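Local coordinates for protein thiaminase-I (Naegleria gruberi, PDB 4HCW) that is a thiaminase-I, a single-chain enzyme whose family is built on the two-lobed fold of periplasmic binding proteins, at residues 162-165 / 166-169; 347-350 / 351-355; 154-158 / 159-163; 105-109 / 110-114. All coordinates share one frame; numbering follows the deposited sequence.

All four contacts are local, so none closes a long loop, and none nests within or crosses another. From the N terminus, interaction 4 (105-114) comes first and closes the tight turn of a beta hairpin at the edge of the large mixed sheet. Interaction 3 (154-163) spans the bend between helices 151-155 and 158-169. It runs into interaction 1 (162-169), sharing Phe-162 and Gly-163 with it, and interaction 1 completes the second helix. Interaction 2, in the C-terminal helix 343-353, returns from far along the sequence to pack on both interactions 1 and 3. Interaction 4 stays apart: the nearest atoms of interactions 3 and 4 are about 15 Å from each other.

Interaction 1: 162-165 / 166-169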
ATOM      1  N   PHE A 162       7.487  -7.176 -10.374  1.00 62.08           N
ATOM      2  CA  PHE A 162       8.120  -5.901 -10.689  1.00 62.08           C
ATOM      3  C   PHE A 162       8.682  -5.229  -9.437  1.00 62.08           C
ATOM      4  O   PHE A 162       9.787  -4.688  -9.455  1.00 62.08           O
ATOM      5  CB  PHE A 162       7.118  -4.971 -11.380  1.00 70.74           C
ATOM      6  CG  PHE A 162       7.582  -3.544 -11.486  1.00 70.74           C
ATOM      7  CD1 PHE A 162       8.469  -3.163 -12.477  1.00 70.74           C
ATOM      8  CD2 PHE A 162       7.124  -2.583 -10.597  1.00 70.74           C
ATOM      9  CE1 PHE A 162       8.897  -1.852 -12.578  1.00 70.74           C
ATOM     10  CE2 PHE A 162       7.549  -1.271 -10.693  1.00 70.74           C
ATOM     11  CZ  PHE A 162       8.436  -0.905 -11.685  1.00 70.74           C
ATOM     12  N   GLY A 163       7.912  -5.272  -8.354  1.00 65.71           N
ATOM     13  CA  GLY A 163       8.287  -4.609  -7.118  1.00 65.71           C
ATOM     14  C   GLY A 163       9.516  -5.191  -6.449  1.00 65.71           C
ATOM     15  O   GLY A 163      10.469  -4.469  -6.156  1.00 65.71           O
ATOM     16  N   LEU A 164       9.495  -6.498  -6.207  1.00 74.11           N
ATOM     17  CA  LEU A 164      10.591  -7.166  -5.510  1.00 74.11           C
ATOM     18  C   LEU A 164      11.914  -7.059  -6.260  1.00 74.11           C
ATOM     19  O   LEU A 164      12.970  -6.920  -5.644  1.00 74.11           O
ATOM     20  CB  LEU A 164      10.254  -8.635  -5.252  1.00 98.85           C
ATOM     21  CG  LEU A 164       9.129  -8.903  -4.254  1.00 98.85           C
ATOM     22  CD1 LEU A 164       9.030 -10.387  -3.971  1.00 98.85           C
ATOM     23  CD2 LEU A 164       9.351  -8.124  -2.967  1.00 98.85           C
ATOM     24  N   TYR A 165      11.851  -7.128  -7.586  1.00 76.50           N
ATOM     25  CA  TYR A 165      13.046  -7.005  -8.409  1.00 76.50           C
ATOM     26  C   TYR A 165      13.702  -5.645  -8.206  1.00 76.50           C
ATOM     27  O   TYR A 165      14.913  -5.554  -8.013  1.00 76.50           O
ATOM     28  CB  TYR A 165      12.715  -7.218  -9.888  1.00 80.76           C
ATOM     29  CG  TYR A 165      13.905  -7.064 -10.812  1.00 80.76           C
ATOM     30  CD1 TYR A 165      14.763  -8.130 -11.058  1.00 80.76           C
ATOM     31  CD2 TYR A 165      14.170  -5.851 -11.439  1.00 80.76           C
ATOM     32  CE1 TYR A 165      15.854  -7.991 -11.900  1.00 80.76           C
ATOM     33  CE2 TYR A 165      15.258  -5.704 -12.281  1.00 80.76           C
ATOM     34  CZ  TYR A 165      16.095  -6.777 -12.509  1.00 80.76           C
ATOM     35  OH  TYR A 165      17.176  -6.630 -13.348  1.00 80.76           O
ATOM     36  N   GLN A 166      12.894  -4.592  -8.242  1.00 69.90           N
ATOM     37  CA  GLN A 166      13.403  -3.233  -8.092  1.00 69.90           C
ATOM     38  C   GLN A 166      13.861  -2.948  -6.664  1.00 69.90           C
ATOM     39  O   GLN A 166      14.778  -2.156  -6.448  1.00 69.90           O
ATOM     40  CB  GLN A 166      12.350  -2.213  -8.528  1.00 79.38           C
ATOM     41  CG  GLN A 166      11.952  -2.323  -9.992  1.00 79.38           C
ATOM     42  CD  GLN A 166      13.096  -2.004 -10.936  1.00 79.38           C
ATOM     43  OE1 GLN A 166      14.021  -1.272 -10.586  1.00 79.38           O
ATOM     44  NE2 GLN A 166      13.038  -2.557 -12.142  1.00 79.38           N
ATOM     45  N   GLN A 167      13.223  -3.592  -5.694  1.00 93.05           N
ATOM     46  CA  GLN A 167      13.607  -3.421  -4.296  1.00 93.05           C
ATOM     47  C   GLN A 167      14.961  -4.066  -4.020  1.00 93.05           C
ATOM     48  O   GLN A 167      15.798  -3.498  -3.317  1.00 93.05           O
ATOM     49  CB  GLN A 167      12.545  -4.002  -3.362  1.00 96.93           C
ATOM     50  CG  GLN A 167      11.235  -3.236  -3.341  1.00 96.93           C
ATOM     51  CD  GLN A 167      10.260  -3.784  -2.317  1.00 96.93           C
ATOM     52  OE1 GLN A 167      10.662  -4.286  -1.267  1.00 96.93           O
ATOM     53  NE2 GLN A 167       8.970  -3.697  -2.620  1.00 96.93           N
ATOM     54  N   LEU A 168      15.169  -5.255  -4.577  1.00 87.36           N
ATOM     55  CA  LEU A 168      16.443  -5.953  -4.450  1.00 87.36           C
ATOM     56  C   LEU A 168      17.537  -5.207  -5.206  1.00 87.36           C
ATOM     57  O   LEU A 168      18.696  -5.198  -4.792  1.00 87.36           O
ATOM     58  CB  LEU A 168      16.328  -7.377  -4.998  1.00 64.44           C
ATOM     59  CG  LEU A 168      15.453  -8.383  -4.250  1.00 64.44           C
ATOM     60  CD1 LEU A 168      15.062  -9.533  -5.166  1.00 64.44           C
ATOM     61  CD2 LEU A 168      16.175  -8.909  -3.027  1.00 64.44           C
ATOM     62  N   LEU A 169      17.155  -4.579  -6.313  1.00 75.05           N
ATOM     63  CA  LEU A 169      18.110  -3.915  -7.194  1.00 75.05           C
ATOM     64  C   LEU A 169      18.537  -2.541  -6.680  1.00 75.05           C
ATOM     65  O   LEU A 169      19.642  -2.384  -6.160  1.00 75.05           O
ATOM     66  CB  LEU A 169      17.532  -3.793  -8.607  1.00 71.85           C
ATOM     67  CG  LEU A 169      18.409  -3.140  -9.676  1.00 71.85           C
ATOM     68  CD1 LEU A 169      19.728  -3.884  -9.826  1.00 71.85           C
ATOM     69  CD2 LEU A 169      17.670  -3.079 -11.005  1.00 71.85           C
TER
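Gln-166 of alpha-helix 158-169 lies over Phe-162, its i-4 neighbour, and beside the preceding residue, Tyr-165. The tight part is this buried side. CG of Gln-166 stands 4.2 Å from the centroid of the Phe-162 ring, a CH-pi contact over the face. The glutamine chain bends at chi2 (-65°), which carries its amide across to Tyr-165, where NE2 meets the ring edge in plane, 3.6 Å from CD2, with the amide and ring planes 71° apart. Phe-162 also packs on Val-346 and Cys-349 of helix 343-353, where Tyr-165 reaches Leu-353; the tyrosine OH is hydrogen-bonded to Asn-192 N. The backbone carries the i to i+4 bonds: Gln-167 N donates to Gly-163 O (2.9 Å) and Leu-168 N to Leu-164 O (3.0 Å), whereas that from Gln-166 N to Phe-162 O is weak. Toward the C-terminal end the packing is looser, and the bond from Leu-169 N to Tyr-165 O (3.0 Å) is bent, at 136°. The partly exposed Leu-168 leans on helix 193-203. Leu-169, also partly exposed, touches the tyrosine obliquely through one methyl: CD2 is 3.8 Å from Tyr-165 CE2.

Interaction 2: 347-350 / 351-355; sequences KNCA and GVLRP
Gly-351 N donates to Lys-347 O at 3.0 Å, one of the i to i+4 hydrogen bonds in the last turns of alpha-helix 343-353. Val-352 N follows on Asn-348 O at 3.2 Å, Leu-353 N on Cys-349 O at 3.1 Å, and Arg-354 N on Ala-350 O at 3.1 Å with an N-H...O angle of 152°. The carbonyl of Cys-349 also receives a weak second bond from Val-352 N, so it is shared between two donors. Arg-354 and Pro-355 are in a short 3-10 segment. Here the arginine chain, bent at chi3 (-75°), doubles back along the helix. One face of its guanidinium lies over Ala-350 O, offset toward the rim, and its NH1 makes a weak hydrogen bond to Ser-156 O, linking this helix to the bend before helix 158-169. Farther out comes the packing. Ala-350 sits against Ser-158, Leu-353 against Pro-185, and Val-352 against Pro-185 and Val-191. Within the turn, the thiol of Cys-349 is anti to its own backbone nitrogen (chi1 178°), and from there SG meets the CD1 methyl of Leu-353 at 3.8 Å.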
ATOM      1  N   LYS A 347       3.685  -4.130 -16.078  1.00 64.07           N
ATOM      2  CA  LYS A 347       3.250  -5.441 -16.546  1.00 64.07           C
ATOM      3  C   LYS A 347       4.231  -6.027 -17.559  1.00 64.07           C
ATOM      4  O   LYS A 347       4.498  -7.228 -17.551  1.00 64.07           O
ATOM      5  CB  LYS A 347       1.850  -5.363 -17.157  1.00 94.45           C
ATOM      6  CG  LYS A 347       0.752  -5.018 -16.163  1.00 94.45           C
ATOM      7  CD  LYS A 347      -0.614  -5.028 -16.829  1.00 94.45           C
ATOM      8  CE  LYS A 347      -1.720  -4.711 -15.837  1.00 94.45           C
ATOM      9  NZ  LYS A 347      -3.063  -4.729 -16.480  1.00 94.45           N
ATOM     10  N   ASN A 348       4.760  -5.173 -18.429  1.00 65.81           N
ATOM     11  CA  ASN A 348       5.726  -5.604 -19.434  1.00 65.81           C
ATOM     12  C   ASN A 348       7.048  -6.033 -18.815  1.00 65.81           C
ATOM     13  O   ASN A 348       7.648  -7.024 -19.232  1.00 65.81           O
ATOM     14  CB  ASN A 348       5.965  -4.501 -20.467  1.00100.89           C
ATOM     15  CG  ASN A 348       5.223  -4.748 -21.766  1.00100.89           C
ATOM     16  OD1 ASN A 348       5.123  -5.884 -22.230  1.00100.89           O
ATOM     17  ND2 ASN A 348       4.697  -3.683 -22.359  1.00100.89           N
ATOM     18  N   CYS A 349       7.498  -5.280 -17.817  1.00 68.44           N
ATOM     19  CA  CYS A 349       8.728  -5.604 -17.110  1.00 68.44           C
ATOM     20  C   CYS A 349       8.574  -6.925 -16.373  1.00 68.44           C
ATOM     21  O   CYS A 349       9.491  -7.744 -16.348  1.00 68.44           O
ATOM     22  CB  CYS A 349       9.090  -4.493 -16.125  1.00 70.59           C
ATOM     23  SG  CYS A 349      10.577  -4.819 -15.158  1.00 70.59           S
ATOM     24  N   ALA A 350       7.404  -7.127 -15.778  1.00 69.87           N
ATOM     25  CA  ALA A 350       7.109  -8.360 -15.063  1.00 69.87           C
ATOM     26  C   ALA A 350       7.129  -9.552 -16.013  1.00 69.87           C
ATOM     27  O   ALA A 350       7.588 -10.636 -15.655  1.00 69.87           O
ATOM     28  CB  ALA A 350       5.763  -8.259 -14.374  1.00 52.39           C
ATOM     29  N   GLY A 351       6.630  -9.339 -17.226  1.00 70.07           N
ATOM     30  CA  GLY A 351       6.597 -10.382 -18.233  1.00 70.07           C
ATOM     31  C   GLY A 351       7.984 -10.811 -18.670  1.00 70.07           C
ATOM     32  O   GLY A 351       8.207 -11.970 -19.014  1.00 70.07           O
ATOM     33  N   VAL A 352       8.920  -9.869 -18.657  1.00 70.06           N
ATOM     34  CA  VAL A 352      10.300 -10.155 -19.021  1.00 70.06           C
ATOM     35  C   VAL A 352      10.998 -10.930 -17.908  1.00 70.06           C
ATOM     36  O   VAL A 352      11.736 -11.884 -18.166  1.00 70.06           O
ATOM     37  CB  VAL A 352      11.081  -8.854 -19.311  1.00 57.59           C
ATOM     38  CG1 VAL A 352      12.563  -9.144 -19.502  1.00 57.59           C
ATOM     39  CG2 VAL A 352      10.506  -8.152 -20.530  1.00 57.59           C
ATOM     40  N   LEU A 353      10.744 -10.525 -16.667  1.00 66.26           N
ATOM     41  CA  LEU A 353      11.420 -11.095 -15.507  1.00 66.26           C
ATOM     42  C   LEU A 353      11.000 -12.530 -15.188  1.00 66.26           C
ATOM     43  O   LEU A 353      11.834 -13.348 -14.802  1.00 66.26           O
ATOM     44  CB  LEU A 353      11.202 -10.207 -14.280  1.00 54.92           C
ATOM     45  CG  LEU A 353      11.819  -8.807 -14.332  1.00 54.92           C
ATOM     46  CD1 LEU A 353      11.301  -7.953 -13.189  1.00 54.92           C
ATOM     47  CD2 LEU A 353      13.336  -8.887 -14.296  1.00 54.92           C
ATOM     48  N   ARG A 354       9.713 -12.826 -15.349  1.00 72.48           N
ATOM     49  CA  ARG A 354       9.152 -14.120 -14.942  1.00 72.48           C
ATOM     50  C   ARG A 354       9.887 -15.391 -15.405  1.00 72.48           C
ATOM     51  O   ARG A 354      10.086 -16.302 -14.601  1.00 72.48           O
ATOM     52  CB  ARG A 354       7.651 -14.209 -15.261  1.00 64.54           C
ATOM     53  CG  ARG A 354       6.762 -13.651 -14.161  1.00 64.54           C
ATOM     54  CD  ARG A 354       5.348 -14.203 -14.247  1.00 64.54           C
ATOM     55  NE  ARG A 354       4.582 -13.602 -15.333  1.00 64.54           N
ATOM     56  CZ  ARG A 354       3.767 -12.563 -15.186  1.00 64.54           C
ATOM     57  NH1 ARG A 354       3.608 -12.006 -13.992  1.00 64.54           N
ATOM     58  NH2 ARG A 354       3.110 -12.079 -16.230  1.00 64.54           N
ATOM     59  N   PRO A 355      10.285 -15.467 -16.690  1.00 68.21           N
ATOM     60  CA  PRO A 355      11.021 -16.668 -17.107  1.00 68.21           C
ATOM     61  C   PRO A 355      12.336 -16.858 -16.350  1.00 68.21           C
ATOM     62  O   PRO A 355      12.807 -17.987 -16.217  1.00 68.21           O
ATOM     63  CB  PRO A 355      11.303 -16.405 -18.588  1.00 70.86           C
ATOM     64  CG  PRO A 355      10.211 -15.497 -19.017  1.00 70.86           C
ATOM     65  CD  PRO A 355       9.963 -14.603 -17.841  1.00 70.86           C
TER

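Interaction 3: 154-158 / 159-163; sequences ASSSS and FTVFG
Val-161 and Ser-157 are joined by the straightest backbone hydrogen bond of this segment pair: Val-161 N donates to Ser-157 O at 2.7 Å with an N-H...O angle of 172°. The same carbonyl takes a weak bond from Thr-160 N, so two amides of the first turn converge on it. Phe-162 N continues the ladder to Ser-158 O at 3.0 Å, and Gly-163 N reaches Phe-159 O within the newly formed helix. These bonds open helix 158-169 directly after helix 151-155 has closed. The closure is a Schellman motif in which Ser-156, with positive phi, is the C-prime residue: Ser-157 N turns back to Asp-152 O and Ser-156 N to Val-153 O. Ser-157 then occupies the N-cap position of the next helix, yet its hydroxyl makes no capping bond. The side-chain contacts within the bend are van der Waals. Val-161 CG2, anti to the carbonyl carbon and beside the backbone N, is turned back over the bend, where it touches Ser-156 CB at 3.8 Å and lies 3.6 Å from Ser-156 C. CB of Ser-157 lies 3.7 Å from Thr-160 OG1, and the threonine side chain also touches Asp-152 and Val-153. A separate aromatic contact is made by Phe-159, whose ring forms a T-shaped (edge-to-face) pair with Tyr-54.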
ATOM      1  N   ALA A 154       4.259 -16.539  -4.869  1.00 68.68           N
ATOM      2  CA  ALA A 154       3.930 -17.887  -5.311  1.00 68.68           C
ATOM      3  C   ALA A 154       3.138 -17.863  -6.614  1.00 68.68           C
ATOM      4  O   ALA A 154       3.243 -18.775  -7.433  1.00 68.68           O
ATOM      5  CB  ALA A 154       3.155 -18.624  -4.231  1.00 76.40           C
ATOM      6  N   SER A 155       2.348 -16.812  -6.801  1.00 69.22           N
ATOM      7  CA  SER A 155       1.530 -16.671  -7.999  1.00 69.22           C
ATOM      8  C   SER A 155       2.215 -15.783  -9.032  1.00 69.22           C
ATOM      9  O   SER A 155       1.757 -15.677 -10.171  1.00 69.22           O
ATOM     10  CB  SER A 155       0.157 -16.096  -7.645  1.00 64.78           C
ATOM     11  OG  SER A 155       0.279 -14.819  -7.045  1.00 64.78           O
ATOM     12  N   SER A 156       3.312 -15.152  -8.619  1.00 67.04           N
ATOM     13  CA  SER A 156       4.078 -14.251  -9.480  1.00 67.04           C
ATOM     14  C   SER A 156       3.220 -13.130 -10.060  1.00 67.04           C
ATOM     15  O   SER A 156       3.127 -12.976 -11.278  1.00 67.04           O
ATOM     16  CB  SER A 156       4.776 -15.024 -10.603  1.00 92.84           C
ATOM     17  OG  SER A 156       5.741 -15.920 -10.082  1.00 92.84           O
ATOM     18  N   SER A 157       2.591 -12.357  -9.180  1.00 69.82           N
ATOM     19  CA  SER A 157       1.787 -11.215  -9.600  1.00 69.82           C
ATOM     20  C   SER A 157       2.680 -10.164 -10.242  1.00 69.82           C
ATOM     21  O   SER A 157       3.776  -9.891  -9.754  1.00 69.82           O
ATOM     22  CB  SER A 157       1.042 -10.616  -8.407  1.00 88.49           C
ATOM     23  OG  SER A 157       0.188 -11.574  -7.810  1.00 88.49           O
ATOM     24  N   SER A 158       2.203  -9.580 -11.338  1.00 55.40           N
ATOM     25  CA  SER A 158       2.972  -8.604 -12.103  1.00 55.40           C
ATOM     26  C   SER A 158       3.486  -7.464 -11.231  1.00 55.40           C
ATOM     27  O   SER A 158       4.649  -7.070 -11.324  1.00 55.40           O
ATOM     28  CB  SER A 158       2.128  -8.041 -13.249  1.00 83.18           C
ATOM     29  OG  SER A 158       1.657  -9.077 -14.094  1.00 83.18           O
ATOM     30  N   PHE A 159       2.612  -6.951 -10.372  1.00 57.08           N
ATOM     31  CA  PHE A 159       2.943  -5.828  -9.507  1.00 57.08           C
ATOM     32  C   PHE A 159       3.957  -6.226  -8.436  1.00 57.08           C
ATOM     33  O   PHE A 159       4.734  -5.396  -7.964  1.00 57.08           O
ATOM     34  CB  PHE A 159       1.671  -5.280  -8.859  1.00 70.24           C
ATOM     35  CG  PHE A 159       1.839  -3.928  -8.235  1.00 70.24           C
ATOM     36  CD1 PHE A 159       1.837  -2.786  -9.019  1.00 70.24           C
ATOM     37  CD2 PHE A 159       1.991  -3.796  -6.865  1.00 70.24           C
ATOM     38  CE1 PHE A 159       1.989  -1.537  -8.448  1.00 70.24           C
ATOM     39  CE2 PHE A 159       2.144  -2.549  -6.287  1.00 70.24           C
ATOM     40  CZ  PHE A 159       2.142  -1.418  -7.080  1.00 70.24           C
ATOM     41  N   THR A 160       3.947  -7.501  -8.059  1.00 74.52           N
ATOM     42  CA  THR A 160       4.856  -8.004  -7.034  1.00 74.52           C
ATOM     43  C   THR A 160       6.197  -8.418  -7.637  1.00 74.52           C
ATOM     44  O   THR A 160       7.254  -8.158  -7.058  1.00 74.52           O
ATOM     45  CB  THR A 160       4.239  -9.192  -6.271  1.00 91.44           C
ATOM     46  OG1 THR A 160       2.955  -8.815  -5.757  1.00 91.44           O
ATOM     47  CG2 THR A 160       5.138  -9.613  -5.118  1.00 91.44           C
ATOM     48  N   VAL A 161       6.146  -9.063  -8.799  1.00 59.43           N
ATOM     49  CA  VAL A 161       7.353  -9.439  -9.525  1.00 59.43           C
ATOM     50  C   VAL A 161       8.169  -8.197  -9.865  1.00 59.43           C
ATOM     51  O   VAL A 161       9.384  -8.163  -9.663  1.00 59.43           O
ATOM     52  CB  VAL A 161       7.016 -10.197 -10.824  1.00 53.98           C
ATOM     53  CG1 VAL A 161       8.252 -10.340 -11.699  1.00 53.98           C
ATOM     54  CG2 VAL A 161       6.419 -11.558 -10.505  1.00 53.98           C
ATOM     55  N   PHE A 162       7.487  -7.176 -10.374  1.00 62.08           N
ATOM     56  CA  PHE A 162       8.120  -5.901 -10.689  1.00 62.08           C
ATOM     57  C   PHE A 162       8.682  -5.229  -9.437  1.00 62.08           C
ATOM     58  O   PHE A 162       9.787  -4.688  -9.455  1.00 62.08           O
ATOM     59  CB  PHE A 162       7.118  -4.971 -11.380  1.00 70.74           C
ATOM     60  CG  PHE A 162       7.582  -3.544 -11.486  1.00 70.74           C
ATOM     61  CD1 PHE A 162       8.469  -3.163 -12.477  1.00 70.74           C
ATOM     62  CD2 PHE A 162       7.124  -2.583 -10.597  1.00 70.74           C
ATOM     63  CE1 PHE A 162       8.897  -1.852 -12.578  1.00 70.74           C
ATOM     64  CE2 PHE A 162       7.549  -1.271 -10.693  1.00 70.74           C
ATOM     65  CZ  PHE A 162       8.436  -0.905 -11.685  1.00 70.74           C
ATOM     66  N   GLY A 163       7.912  -5.272  -8.354  1.00 65.71           N
ATOM     67  CA  GLY A 163       8.287  -4.609  -7.118  1.00 65.71           C
ATOM     68  C   GLY A 163       9.516  -5.191  -6.449  1.00 65.71           C
ATOM     69  O   GLY A 163      10.469  -4.469  -6.156  1.00 65.71           O
TER

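Interaction 4: 105-109 / 110-114; sequences ASVNG and SVYGF
Tyr-112 folds back across the beta hairpin formed by strands 106-107 and 110-125 to meet Val-107, the two side chains crossing at about a right angle. Its backbone fixes the starting point: Tyr-112 N donates to Ala-105 O at 3.2 Å, and that oxygen is also 4.0 Å from Tyr-112 CB. With CG beside the backbone N (chi1 -74°), the ring is swung over the neighbouring strand. Along one side of it, CD1 touches Val-107 CB at 3.6 Å. Next, CE1 comes 3.2 Å from Val-107 O, which lies at the ring edge, near its plane. The tyrosine side chain also touches Val-82 and Ser-84 of a loop and Val-77 of helix 73-77. Toward the hairpin tip, Val-107 N donates to Ser-110 O at 2.8 Å, and a weak bond from Ser-110 N to Asn-108 O lies within the turn. Ser-106 and Val-111 form an antiparallel non-hydrogen-bonded pair. The hairpin follows straight on from helix 99-105, to which Ser-106 OG bonds back at Ser-103 O. Val-107 shares Val-77 with the tyrosine, Val-111 rests on Val-90 of helix 87-94, and the outgoing strand joins the mixed sheet where Phe-114 pairs with Leu-265 of strand 260-267.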
ATOM      1  N   ALA A 105       4.622  11.560  -0.886  1.00 88.56           N
ATOM      2  CA  ALA A 105       3.600  12.451  -1.423  1.00 88.56           C
ATOM      3  C   ALA A 105       4.214  13.681  -2.084  1.00 88.56           C
ATOM      4  O   ALA A 105       3.537  14.405  -2.814  1.00 88.56           O
ATOM      5  CB  ALA A 105       2.629  12.864  -0.328  1.00175.33           C
ATOM      6  N   SER A 106       5.497  13.912  -1.826  1.00 93.67           N
ATOM      7  CA  SER A 106       6.185  15.076  -2.376  1.00 93.67           C
ATOM      8  C   SER A 106       6.916  14.740  -3.671  1.00 93.67           C
ATOM      9  O   SER A 106       7.641  13.749  -3.747  1.00 93.67           O
ATOM     10  CB  SER A 106       7.167  15.656  -1.354  1.00108.31           C
ATOM     11  OG  SER A 106       8.202  14.734  -1.060  1.00108.31           O
ATOM     12  N   VAL A 107       6.717  15.573  -4.687  1.00 91.48           N
ATOM     13  CA  VAL A 107       7.388  15.395  -5.969  1.00 91.48           C
ATOM     14  C   VAL A 107       8.199  16.639  -6.323  1.00 91.48           C
ATOM     15  O   VAL A 107       7.637  17.716  -6.531  1.00 91.48           O
ATOM     16  CB  VAL A 107       6.384  15.104  -7.101  1.00 82.95           C
ATOM     17  CG1 VAL A 107       7.106  14.987  -8.434  1.00 82.95           C
ATOM     18  CG2 VAL A 107       5.600  13.835  -6.800  1.00 82.95           C
ATOM     19  N   ASN A 108       9.519  16.476  -6.385  1.00109.90           N
ATOM     20  CA  ASN A 108      10.438  17.575  -6.677  1.00109.90           C
ATOM     21  C   ASN A 108      10.298  18.742  -5.703  1.00109.90           C
ATOM     22  O   ASN A 108      10.195  19.897  -6.114  1.00109.90           O
ATOM     23  CB  ASN A 108      10.271  18.062  -8.121  1.00113.24           C
ATOM     24  CG  ASN A 108      10.552  16.975  -9.140  1.00113.24           C
ATOM     25  OD1 ASN A 108      11.391  16.101  -8.918  1.00113.24           O
ATOM     26  ND2 ASN A 108       9.848  17.023 -10.266  1.00113.24           N
ATOM     27  N   GLY A 109      10.293  18.429  -4.411  1.00133.67           N
ATOM     28  CA  GLY A 109      10.196  19.445  -3.379  1.00133.67           C
ATOM     29  C   GLY A 109       8.768  19.786  -2.999  1.00133.67           C
ATOM     30  O   GLY A 109       8.416  19.797  -1.821  1.00133.67           O
ATOM     31  N   SER A 110       7.943  20.064  -4.004  1.00112.02           N
ATOM     32  CA  SER A 110       6.553  20.444  -3.775  1.00112.02           C
ATOM     33  C   SER A 110       5.706  19.258  -3.325  1.00112.02           C
ATOM     34  O   SER A 110       6.062  18.103  -3.559  1.00112.02           O
ATOM     35  CB  SER A 110       5.954  21.064  -5.039  1.00 87.96           C
ATOM     36  OG  SER A 110       6.698  22.194  -5.456  1.00 87.96           O
ATOM     37  N   VAL A 111       4.582  19.554  -2.678  1.00 85.51           N
ATOM     38  CA  VAL A 111       3.650  18.525  -2.232  1.00 85.51           C
ATOM     39  C   VAL A 111       2.493  18.423  -3.222  1.00 85.51           C
ATOM     40  O   VAL A 111       1.991  19.438  -3.702  1.00 85.51           O
ATOM     41  CB  VAL A 111       3.103  18.839  -0.825  1.00 94.89           C
ATOM     42  CG1 VAL A 111       2.197  17.720  -0.337  1.00 94.89           C
ATOM     43  CG2 VAL A 111       4.251  19.058   0.149  1.00 94.89           C
ATOM     44  N   TYR A 112       2.073  17.198  -3.529  1.00 89.21           N
ATOM     45  CA  TYR A 112       1.040  16.990  -4.541  1.00 89.21           C
ATOM     46  C   TYR A 112      -0.153  16.161  -4.068  1.00 89.21           C
ATOM     47  O   TYR A 112      -0.901  15.630  -4.889  1.00 89.21           O
ATOM     48  CB  TYR A 112       1.646  16.365  -5.800  1.00 83.27           C
ATOM     49  CG  TYR A 112       2.469  17.329  -6.623  1.00 83.27           C
ATOM     50  CD1 TYR A 112       3.806  17.561  -6.324  1.00 83.27           C
ATOM     51  CD2 TYR A 112       1.910  18.008  -7.697  1.00 83.27           C
ATOM     52  CE1 TYR A 112       4.561  18.443  -7.074  1.00 83.27           C
ATOM     53  CE2 TYR A 112       2.658  18.892  -8.452  1.00 83.27           C
ATOM     54  CZ  TYR A 112       3.982  19.106  -8.135  1.00 83.27           C
ATOM     55  OH  TYR A 112       4.732  19.985  -8.884  1.00 83.27           O
ATOM     56  N   GLY A 113      -0.339  16.050  -2.757  1.00 87.39           N
ATOM     57  CA  GLY A 113      -1.495  15.341  -2.243  1.00 87.39           C
ATOM     58  C   GLY A 113      -1.500  15.028  -0.758  1.00 87.39           C
ATOM     59  O   GLY A 113      -0.480  15.139  -0.077  1.00 87.39           O
ATOM     60  N   PHE A 114      -2.669  14.632  -0.263  1.00 84.45           N
ATOM     61  CA  PHE A 114      -2.842  14.260   1.134  1.00 84.45           C
ATOM     62  C   PHE A 114      -2.763  12.747   1.279  1.00 84.45           C
ATOM     63  O   PHE A 114      -3.588  12.025   0.720  1.00 84.45           O
ATOM     64  CB  PHE A 114      -4.199  14.738   1.657  1.00 88.53           C
ATOM     65  CG  PHE A 114      -4.511  16.171   1.329  1.00 88.53           C
ATOM     66  CD1 PHE A 114      -5.172  16.498   0.157  1.00 88.53           C
ATOM     67  CD2 PHE A 114      -4.157  17.188   2.199  1.00 88.53           C
ATOM     68  CE1 PHE A 114      -5.466  17.812  -0.146  1.00 88.53           C
ATOM     69  CE2 PHE A 114      -4.450  18.506   1.902  1.00 88.53           C
ATOM     70  CZ  PHE A 114      -5.104  18.818   0.726  1.00 88.53           C
TER